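Local coordinates for probable spore coat polysaccharide biosynthesis protein E (Chromobacterium violaceum ATCC 12472, PDB 3G8R) that probably acts as an N-acylneuraminate-9-phosphate synthase, a sugar-acid-forming enzyme whose TIM-barrel domain holds a zinc ion, at residues Ala13-Gly18 and Val67-Glu72; Arg28-Ser33 and Ala240-Val245; Leu45-Leu50 and Glu78-Leu83. All coordinates share one frame; numbering follows the deposited sequence.

Contact 1: residues Ala13-Gly18 and Val67-Glu72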
loop_
_atom_site.group_PDB
_atom_site.type_symbol
_atom_site.label_atom_id
_atom_site.label_comp_id
_atom_site.label_asym_id
_atom_site.label_seq_id
_atom_site.Cartn_x
_atom_site.Cartn_y
_atom_site.Cartn_z
ATOM N N ALA A 13 -17.467 -21.883 -0.108
ATOM C CA ALA A 13 -16.785 -23.147 -0.271
ATOM C C ALA A 13 -17.758 -24.244 0.122
ATOM O O ALA A 13 -18.842 -24.356 -0.463
ATOM C CB ALA A 13 -15.524 -23.205 0.561
ATOM N N ASN A 14 -17.394 -25.038 1.115
ATOM C CA ASN A 14 -18.266 -26.109 1.511
ATOM C C ASN A 14 -18.860 -25.824 2.841
ATOM O O ASN A 14 -19.469 -26.689 3.435
ATOM C CB ASN A 14 -17.531 -27.440 1.489
ATOM C CG ASN A 14 -17.071 -27.808 0.089
ATOM O OD1 ASN A 14 -17.890 -27.879 -0.827
ATOM N ND2 ASN A 14 -15.765 -28.023 -0.092
ATOM N N ASN A 15 -18.710 -24.589 3.301
ATOM C CA ASN A 15 -19.198 -24.229 4.634
ATOM C C ASN A 15 -20.720 -24.207 4.774
ATOM O O ASN A 15 -21.245 -23.863 5.848
ATOM C CB ASN A 15 -18.614 -22.897 5.101
ATOM C CG ASN A 15 -17.113 -22.908 5.146
ATOM O OD1 ASN A 15 -16.495 -23.876 5.577
ATOM N ND2 ASN A 15 -16.511 -21.823 4.695
ATOM N N HIS A 16 -21.426 -24.555 3.699
ATOM C CA HIS A 16 -22.852 -24.812 3.810
ATOM C C HIS A 16 -23.012 -26.105 4.589
ATOM O O HIS A 16 -24.091 -26.425 5.089
ATOM C CB HIS A 16 -23.485 -24.950 2.432
ATOM C CG HIS A 16 -22.733 -25.856 1.512
ATOM N ND1 HIS A 16 -21.991 -25.390 0.453
ATOM C CD2 HIS A 16 -22.622 -27.205 1.482
ATOM C CE1 HIS A 16 -21.460 -26.411 -0.198
ATOM N NE2 HIS A 16 -21.825 -27.524 0.409
HETATM N N MSE A 17 -21.907 -26.842 4.663
HETATM C CA MSE A 17 -21.780 -28.039 5.488
HETATM C C MSE A 17 -22.613 -29.225 4.998
HETATM O O MSE A 17 -22.900 -30.133 5.774
HETATM C CB MSE A 17 -22.080 -27.739 6.965
HETATM C CG MSE A 17 -21.226 -26.660 7.590
HETATM SE SE MSE A 17 -19.412 -26.870 7.629
HETATM C CE MSE A 17 -19.173 -28.496 8.327
ATOM N N GLY A 18 -22.975 -29.218 3.713
ATOM C CA GLY A 18 -23.903 -30.185 3.141
ATOM C C GLY A 18 -25.372 -29.803 3.285
ATOM O O GLY A 18 -26.268 -30.568 2.868
ATOM N N VAL A 67 -10.827 -35.833 0.446
ATOM C CA VAL A 67 -11.821 -36.790 -0.015
ATOM C C VAL A 67 -13.070 -36.802 0.867
ATOM O O VAL A 67 -14.172 -36.606 0.377
ATOM C CB VAL A 67 -11.243 -38.193 -0.098
ATOM C CG1 VAL A 67 -12.305 -39.177 -0.551
ATOM C CG2 VAL A 67 -10.113 -38.189 -1.045
ATOM N N LYS A 68 -12.880 -37.025 2.161
ATOM C CA LYS A 68 -13.991 -37.230 3.086
ATOM C C LYS A 68 -14.776 -35.945 3.264
ATOM O O LYS A 68 -16.027 -35.952 3.279
ATOM C CB LYS A 68 -13.472 -37.716 4.445
ATOM C CG LYS A 68 -14.537 -38.149 5.417
ATOM C CD LYS A 68 -13.951 -38.651 6.714
ATOM C CE LYS A 68 -14.799 -38.183 7.912
ATOM N NZ LYS A 68 -15.170 -39.313 8.865
ATOM N N ARG A 69 -14.042 -34.843 3.394
ATOM C CA ARG A 69 -14.681 -33.542 3.533
ATOM C C ARG A 69 -15.601 -33.290 2.322
ATOM O O ARG A 69 -16.758 -32.875 2.503
ATOM C CB ARG A 69 -13.637 -32.443 3.777
ATOM C CG ARG A 69 -14.056 -31.039 3.395
ATOM C CD ARG A 69 -14.853 -30.246 4.470
ATOM N NE ARG A 69 -14.740 -28.801 4.179
ATOM C CZ ARG A 69 -15.538 -27.828 4.633
ATOM N NH1 ARG A 69 -16.578 -28.097 5.438
ATOM N NH2 ARG A 69 -15.290 -26.565 4.260
ATOM N N PHE A 70 -15.114 -33.608 1.118
ATOM C CA PHE A 70 -15.889 -33.427 -0.090
ATOM C C PHE A 70 -17.125 -34.290 -0.149
ATOM O O PHE A 70 -18.208 -33.814 -0.502
ATOM C CB PHE A 70 -15.046 -33.697 -1.329
ATOM C CG PHE A 70 -14.047 -32.615 -1.640
ATOM C CD1 PHE A 70 -12.951 -32.879 -2.445
ATOM C CD2 PHE A 70 -14.183 -31.330 -1.120
ATOM C CE1 PHE A 70 -12.027 -31.882 -2.735
ATOM C CE2 PHE A 70 -13.243 -30.333 -1.410
ATOM C CZ PHE A 70 -12.176 -30.614 -2.205
ATOM N N GLU A 71 -16.969 -35.565 0.183
ATOM C CA GLU A 71 -18.100 -36.495 0.125
ATOM C C GLU A 71 -19.194 -36.099 1.113
ATOM O O GLU A 71 -20.364 -36.105 0.758
ATOM C CB GLU A 71 -17.658 -37.954 0.326
ATOM C CG GLU A 71 -16.827 -38.527 -0.835
ATOM C CD GLU A 71 -16.413 -40.000 -0.648
ATOM O OE1 GLU A 71 -16.509 -40.771 -1.639
ATOM O OE2 GLU A 71 -15.997 -40.397 0.480
ATOM N N GLU A 72 -18.800 -35.731 2.330
ATOM C CA GLU A 72 -19.748 -35.404 3.400
ATOM C C GLU A 72 -20.631 -34.176 3.153
ATOM O O GLU A 72 -21.774 -34.120 3.623
ATOM C CB GLU A 72 -19.008 -35.171 4.706
ATOM C CG GLU A 72 -18.574 -36.425 5.435
ATOM C CD GLU A 72 -17.849 -36.100 6.735
ATOM O OE1 GLU A 72 -17.793 -36.988 7.617
ATOM O OE2 GLU A 72 -17.342 -34.951 6.881
#
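Arg69 turns CG away from its own backbone N (chi1 156°) and bends at chi2 (85°), and its guanidinium thereby leaves helix 67-72 and reaches the type I beta turn from Asn14 to Met17, where Asn14, Asn15 and Met17 receive it. Asn14 supplies the floor: its CB lies over the centre of one guanidinium face, 3.7 Å from Arg69 NH2. Two other residues meet the group at its edge. Arg69 NH2 donates to Asn15 OD1 at 3.2 Å, a fairly straight bond (160°) that lies near the guanidinium plane but reaches the oxygen from above its carbonyl plane. Asn15 ND2 donates to Val226 O, so both ends of this amide are held, about 5 Å from the side chain of the zinc ligand His225. The selenium of selenomethionine Met17 comes to 3.8 Å from Arg69 NH1, its chain crossing the arginine at about a right angle. Beside this, Asn14 ND2 meets the edge of the Phe70 ring, 3.7 Å from CE2. The turn follows barrel strand 7-11 and precedes helix 21-33; Asn14 also touches Gln46 of strand 40-47, while Phe70 packs against Phe303 and Leu278 of the second subunit.

Contact 2: residues Arg28-Ser33 and Ala240-Val245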
loop_
_atom_site.group_PDB
_atom_site.type_symbol
_atom_site.label_atom_id
_atom_site.label_comp_id
_atom_site.label_asym_id
_atom_site.label_seq_id
_atom_site.Cartn_x
_atom_site.Cartn_y
_atom_site.Cartn_z
ATOM N N ARG A 28 -27.832 -14.681 4.079
ATOM C CA ARG A 28 -28.660 -13.619 4.643
ATOM C C ARG A 28 -27.944 -12.868 5.747
ATOM O O ARG A 28 -28.197 -11.701 5.950
ATOM C CB ARG A 28 -29.989 -14.177 5.183
ATOM C CG ARG A 28 -30.949 -14.642 4.123
ATOM C CD ARG A 28 -32.074 -15.459 4.730
ATOM N NE ARG A 28 -32.943 -16.002 3.685
ATOM C CZ ARG A 28 -34.083 -16.676 3.877
ATOM N NH1 ARG A 28 -34.549 -16.922 5.103
ATOM N NH2 ARG A 28 -34.763 -17.114 2.820
ATOM N N ALA A 29 -27.070 -13.539 6.479
ATOM C CA ALA A 29 -26.311 -12.851 7.518
ATOM C C ALA A 29 -25.200 -12.039 6.860
ATOM O O ALA A 29 -24.975 -10.876 7.204
ATOM C CB ALA A 29 -25.756 -13.832 8.541
ATOM N N ILE A 30 -24.536 -12.621 5.873
ATOM C CA ILE A 30 -23.595 -11.829 5.133
ATOM C C ILE A 30 -24.256 -10.589 4.534
ATOM O O ILE A 30 -23.662 -9.518 4.611
ATOM C CB ILE A 30 -22.775 -12.640 4.122
ATOM C CG1 ILE A 30 -21.944 -13.717 4.834
ATOM C CG2 ILE A 30 -21.840 -11.743 3.323
ATOM C CD1 ILE A 30 -21.142 -13.278 6.055
ATOM N N ARG A 31 -25.482 -10.669 4.007
ATOM C CA ARG A 31 -26.097 -9.414 3.523
ATOM C C ARG A 31 -26.239 -8.394 4.631
ATOM O O ARG A 31 -25.962 -7.221 4.398
ATOM C CB ARG A 31 -27.426 -9.548 2.789
ATOM C CG ARG A 31 -27.884 -8.159 2.346
ATOM C CD ARG A 31 -28.825 -8.152 1.179
ATOM N NE ARG A 31 -30.236 -8.194 1.595
ATOM C CZ ARG A 31 -31.091 -7.167 1.517
ATOM N NH1 ARG A 31 -30.706 -5.990 1.024
ATOM N NH2 ARG A 31 -32.343 -7.323 1.931
ATOM N N GLU A 32 -26.659 -8.840 5.821
ATOM C CA GLU A 32 -26.689 -7.995 7.029
ATOM C C GLU A 32 -25.345 -7.316 7.326
ATOM O O GLU A 32 -25.307 -6.165 7.766
ATOM C CB GLU A 32 -27.112 -8.801 8.253
ATOM C CG GLU A 32 -28.577 -8.677 8.578
ATOM C CD GLU A 32 -28.944 -9.310 9.925
ATOM O OE1 GLU A 32 -29.842 -10.192 9.933
ATOM O OE2 GLU A 32 -28.340 -8.935 10.969
ATOM N N SER A 33 -24.243 -8.023 7.094
ATOM C CA SER A 33 -22.945 -7.441 7.355
ATOM C C SER A 33 -22.630 -6.320 6.385
ATOM O O SER A 33 -21.981 -5.327 6.771
ATOM C CB SER A 33 -21.859 -8.493 7.322
ATOM O OG SER A 33 -22.135 -9.475 8.293
ATOM N N ALA A 240 -14.395 -16.272 7.920
ATOM C CA ALA A 240 -14.899 -15.204 8.789
ATOM C C ALA A 240 -16.389 -15.329 9.018
ATOM O O ALA A 240 -17.129 -15.627 8.090
ATOM C CB ALA A 240 -14.563 -13.820 8.218
ATOM N N ASN A 241 -16.813 -15.093 10.256
ATOM C CA ASN A 241 -18.224 -15.017 10.572
ATOM C C ASN A 241 -18.778 -13.658 10.188
ATOM O O ASN A 241 -18.017 -12.769 9.846
ATOM C CB ASN A 241 -18.456 -15.302 12.053
ATOM C CG ASN A 241 -17.813 -14.290 12.947
ATOM O OD1 ASN A 241 -18.081 -13.105 12.845
ATOM N ND2 ASN A 241 -16.979 -14.752 13.848
ATOM N N PRO A 242 -20.110 -13.481 10.255
ATOM C CA PRO A 242 -20.714 -12.218 9.825
ATOM C C PRO A 242 -20.222 -11.002 10.591
ATOM O O PRO A 242 -20.164 -9.907 10.027
ATOM C CB PRO A 242 -22.207 -12.443 10.094
ATOM C CG PRO A 242 -22.381 -13.888 9.893
ATOM C CD PRO A 242 -21.147 -14.491 10.541
ATOM N N GLU A 243 -19.874 -11.186 11.860
ATOM C CA GLU A 243 -19.333 -10.088 12.665
ATOM C C GLU A 243 -17.979 -9.639 12.090
ATOM O O GLU A 243 -17.685 -8.429 12.045
ATOM C CB GLU A 243 -19.201 -10.473 14.150
ATOM C CG GLU A 243 -20.506 -11.020 14.829
ATOM C CD GLU A 243 -20.970 -12.432 14.345
ATOM O OE1 GLU A 243 -20.304 -13.446 14.684
ATOM O OE2 GLU A 243 -22.019 -12.512 13.649
ATOM N N GLN A 244 -17.159 -10.587 11.636
ATOM C CA GLN A 244 -15.835 -10.175 11.187
ATOM C C GLN A 244 -15.821 -9.744 9.746
ATOM O O GLN A 244 -14.900 -9.030 9.326
ATOM C CB GLN A 244 -14.681 -11.149 11.534
ATOM C CG GLN A 244 -15.006 -12.620 11.629
ATOM C CD GLN A 244 -14.044 -13.383 12.525
ATOM O OE1 GLN A 244 -13.943 -14.588 12.442
ATOM N NE2 GLN A 244 -13.343 -12.677 13.380
ATOM N N VAL A 245 -16.854 -10.120 9.000
ATOM C CA VAL A 245 -16.998 -9.577 7.655
ATOM C C VAL A 245 -17.296 -8.096 7.677
ATOM O O VAL A 245 -16.693 -7.349 6.926
ATOM C CB VAL A 245 -18.052 -10.295 6.813
ATOM C CG1 VAL A 245 -18.140 -9.661 5.466
ATOM C CG2 VAL A 245 -17.659 -11.757 6.637
#
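Apolar packing between Pro242 and the residues Ala29 and Ile30 makes up much of this contact, a worked case of one helix receiving the first turn of another. The proline ring is directed at helix 21-33, and its CG approaches Ala29 CB to 3.6 Å. Ile30 comes in from the flank. Its CG1 stands anti to the carbonyl carbon (chi1 -61°), and a further bend at chi2 turns CD1 toward the partner helix, where that one methyl serves two residues: it is 3.9 Å from Pro242 CA and 3.8 Å from Val245 CG2. The isoleucine and valine side chains cross at about a right angle. Ser33 CB also comes near this valine, 4.2 Å from Val245 CB.

The polar part is a single hydrogen bond across the contact. Ser33 OG donates to Pro242 O at 2.7 Å, approaching from the side of the carbonyl at a C=O...donor angle of 114°. The serine hydroxyl, buried between the helices, is thereby given an acceptor within the partner's first turn.

A third kind of interaction shapes that turn from within. Asn241 sits at the N-cap, and its OD1 accepts from Gln244 N at 2.9 Å, a capping bond that helps set the start of the helix just where Pro242 faces its neighbour.

Helix 21-33 is the first helix of the barrel's outer layer and helix 242-259 follows its last strand, 221-225, so their meeting closes the helical ring. Ile30 and Val245 both touch Phe10 of barrel strand 7-11, and Ser33 O accepts from Arg246, the residue after Val245.

Contact 3: residues Leu45-Leu50 and Glu78-Leu83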
loop_
_atom_site.group_PDB
_atom_site.type_symbol
_atom_site.label_atom_id
_atom_site.label_comp_id
_atom_site.label_asym_id
_atom_site.label_seq_id
_atom_site.Cartn_x
_atom_site.Cartn_y
_atom_site.Cartn_z
ATOM N N LEU A 45 -19.646 -20.173 -4.861
ATOM C CA LEU A 45 -19.749 -21.624 -4.684
ATOM C C LEU A 45 -18.605 -22.373 -5.321
ATOM O O LEU A 45 -17.843 -21.819 -6.103
ATOM C CB LEU A 45 -21.009 -22.094 -5.368
ATOM C CG LEU A 45 -22.253 -22.098 -4.499
ATOM C CD1 LEU A 45 -21.960 -21.556 -3.118
ATOM C CD2 LEU A 45 -23.272 -21.264 -5.225
ATOM N N GLN A 46 -18.496 -23.655 -5.006
ATOM C CA GLN A 46 -17.483 -24.526 -5.620
ATOM C C GLN A 46 -18.175 -25.692 -6.281
ATOM O O GLN A 46 -18.912 -26.407 -5.635
ATOM C CB GLN A 46 -16.551 -25.049 -4.550
ATOM C CG GLN A 46 -15.528 -24.026 -4.142
ATOM C CD GLN A 46 -14.517 -24.559 -3.163
ATOM O OE1 GLN A 46 -14.459 -25.753 -2.901
ATOM N NE2 GLN A 46 -13.713 -23.668 -2.605
ATOM N N TYR A 47 -17.965 -25.883 -7.571
ATOM C CA TYR A 47 -18.621 -26.981 -8.254
ATOM C C TYR A 47 -17.631 -28.052 -8.559
ATOM O O TYR A 47 -16.650 -27.801 -9.250
ATOM C CB TYR A 47 -19.209 -26.519 -9.569
ATOM C CG TYR A 47 -20.534 -25.833 -9.476
ATOM C CD1 TYR A 47 -21.007 -25.351 -8.265
ATOM C CD2 TYR A 47 -21.293 -25.622 -10.618
ATOM C CE1 TYR A 47 -22.218 -24.705 -8.186
ATOM C CE2 TYR A 47 -22.503 -24.975 -10.551
ATOM C CZ TYR A 47 -22.963 -24.518 -9.329
ATOM O OH TYR A 47 -24.171 -23.868 -9.242
ATOM N N ARG A 48 -17.899 -29.230 -8.009
ATOM C CA ARG A 48 -17.262 -30.494 -8.377
ATOM C C ARG A 48 -18.352 -31.519 -8.709
ATOM O O ARG A 48 -19.326 -31.661 -7.966
ATOM C CB ARG A 48 -16.430 -31.042 -7.223
ATOM C CG ARG A 48 -15.181 -30.238 -6.892
ATOM C CD ARG A 48 -14.506 -30.747 -5.605
ATOM N NE ARG A 48 -13.399 -29.882 -5.239
ATOM C CZ ARG A 48 -13.533 -28.747 -4.568
ATOM N NH1 ARG A 48 -14.730 -28.337 -4.173
ATOM N NH2 ARG A 48 -12.466 -28.026 -4.282
ATOM N N ASN A 49 -18.192 -32.224 -9.823
ATOM C CA ASN A 49 -19.073 -33.319 -10.160
ATOM C C ASN A 49 -18.565 -34.520 -9.428
ATOM O O ASN A 49 -17.730 -35.267 -9.943
ATOM C CB ASN A 49 -19.050 -33.586 -11.653
ATOM C CG ASN A 49 -20.232 -34.368 -12.097
ATOM O OD1 ASN A 49 -20.122 -35.564 -12.383
ATOM N ND2 ASN A 49 -21.402 -33.706 -12.127
ATOM N N LEU A 50 -19.063 -34.685 -8.207
ATOM C CA LEU A 50 -18.487 -35.636 -7.270
ATOM C C LEU A 50 -18.438 -37.070 -7.777
ATOM O O LEU A 50 -17.547 -37.830 -7.386
ATOM C CB LEU A 50 -19.157 -35.527 -5.907
ATOM C CG LEU A 50 -18.241 -35.024 -4.771
ATOM C CD1 LEU A 50 -17.617 -33.662 -5.017
ATOM C CD2 LEU A 50 -19.005 -35.014 -3.455
ATOM N N GLU A 78 -29.908 -29.581 -7.912
ATOM C CA GLU A 78 -31.188 -29.057 -7.492
ATOM C C GLU A 78 -30.950 -27.995 -6.400
ATOM O O GLU A 78 -31.392 -26.830 -6.513
ATOM C CB GLU A 78 -32.024 -30.250 -6.976
ATOM C CG GLU A 78 -33.551 -30.114 -7.019
ATOM C CD GLU A 78 -34.252 -31.042 -6.000
ATOM O OE1 GLU A 78 -35.283 -31.680 -6.350
ATOM O OE2 GLU A 78 -33.759 -31.136 -4.844
ATOM N N GLN A 79 -30.215 -28.404 -5.365
ATOM C CA GLN A 79 -29.939 -27.553 -4.196
ATOM C C GLN A 79 -28.926 -26.418 -4.473
ATOM O O GLN A 79 -29.087 -25.312 -3.958
ATOM C CB GLN A 79 -29.494 -28.412 -3.016
ATOM C CG GLN A 79 -30.330 -29.655 -2.833
ATOM C CD GLN A 79 -29.670 -30.681 -1.914
ATOM O OE1 GLN A 79 -28.625 -31.246 -2.243
ATOM N NE2 GLN A 79 -30.301 -30.950 -0.769
HETATM N N MSE A 80 -27.898 -26.705 -5.281
HETATM C CA MSE A 80 -26.946 -25.686 -5.776
HETATM C C MSE A 80 -27.642 -24.552 -6.548
HETATM O O MSE A 80 -27.246 -23.401 -6.430
HETATM C CB MSE A 80 -25.838 -26.304 -6.655
HETATM C CG MSE A 80 -24.710 -27.097 -5.948
HETATM SE SE MSE A 80 -23.840 -26.235 -4.595
HETATM C CE MSE A 80 -22.132 -26.709 -4.900
ATOM N N GLN A 81 -28.667 -24.869 -7.340
ATOM C CA GLN A 81 -29.462 -23.830 -8.011
ATOM C C GLN A 81 -30.256 -23.039 -6.990
ATOM O O GLN A 81 -30.515 -21.860 -7.193
ATOM C CB GLN A 81 -30.396 -24.423 -9.076
ATOM C CG GLN A 81 -31.353 -23.410 -9.786
ATOM C CD GLN A 81 -30.716 -22.624 -10.957
ATOM O OE1 GLN A 81 -30.468 -23.179 -12.038
ATOM N NE2 GLN A 81 -30.486 -21.325 -10.750
ATOM N N LYS A 82 -30.642 -23.682 -5.889
ATOM C CA LYS A 82 -31.399 -22.988 -4.839
ATOM C C LYS A 82 -30.550 -21.883 -4.211
ATOM O O LYS A 82 -31.047 -20.788 -3.943
ATOM C CB LYS A 82 -31.907 -23.956 -3.758
ATOM C CG LYS A 82 -33.430 -23.918 -3.530
ATOM C CD LYS A 82 -33.904 -22.956 -2.405
ATOM C CE LYS A 82 -33.951 -21.456 -2.826
ATOM N NZ LYS A 82 -34.667 -21.212 -4.125
ATOM N N LEU A 83 -29.262 -22.156 -4.010
ATOM C CA LEU A 83 -28.382 -21.187 -3.348
ATOM C C LEU A 83 -28.123 -20.003 -4.250
ATOM O O LEU A 83 -28.195 -18.858 -3.811
ATOM C CB LEU A 83 -27.068 -21.829 -2.897
ATOM C CG LEU A 83 -27.248 -22.725 -1.676
ATOM C CD1 LEU A 83 -25.976 -23.491 -1.370
ATOM C CD2 LEU A 83 -27.743 -21.927 -0.459
#
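Tyr47 and the selenomethionine Met80 lie side by side but point opposite ways, the ring reaching out from the strand as the Met80 chain reaches in from the helix. Bent at chi2 (-53°) and again at chi3, Met80 carries its methyl alongside the tyrosine. CE lies 3.8 Å from Tyr47 CD1, obliquely placed against the ring, and the selenium is 5.3 Å from the ring centroid at 60° to the normal, an oblique Met-aromatic contact. Tyr47 OH passes 3.9 Å from Met80 CB and is hydrogen-bonded to His110 ND1. The same Met80 methyl also abuts the strand backbone at Gln46 O. Leu45, by contrast, points directly toward the helix, its CG 4.4 Å from Met80 SE and its CD2 4.5 Å from Leu83 CB. Gln46 points away; its OE1 accepts from Arg48 NH1 at 2.9 Å and its NE2 donates to Glu11 OE2. Strand 45-47 and helix 78-83 run nearly antiparallel, at 154° with axes 10.7 Å apart. This is the packing of a beta-alpha unit, here in a TIM barrel: Leu45 and the ring of Tyr47 pack on the helix outside, while the Gln46 side chain turns to the interior, about 5 Å from the bound zinc ion.

How the contacts relate
All three contacts lie in the NeuB-family barrel, which a SAF domain follows in this chain, itself part of a longer protein. Contact 1 sits among the loops after strands 7-11 and 40-47. Contacts 1 and 3 are neighbours, their centres 11 Å apart, and touch where Phe70 meets Arg48 and Leu50 and where Ala13 meets Gln46. Contact 2 stands about 21 Å from each, centre to centre, with no touch. Along the chain contact 3 is nested inside the span closed by contact 2, whereas contact 1 crosses both. Contact 2 thus joins the barrel's first and last parts, contact 3 seats a helix on strand 40-47, and contact 1 joins loop 13-18 to helix 67-72, near the zinc bound by His202 and His225.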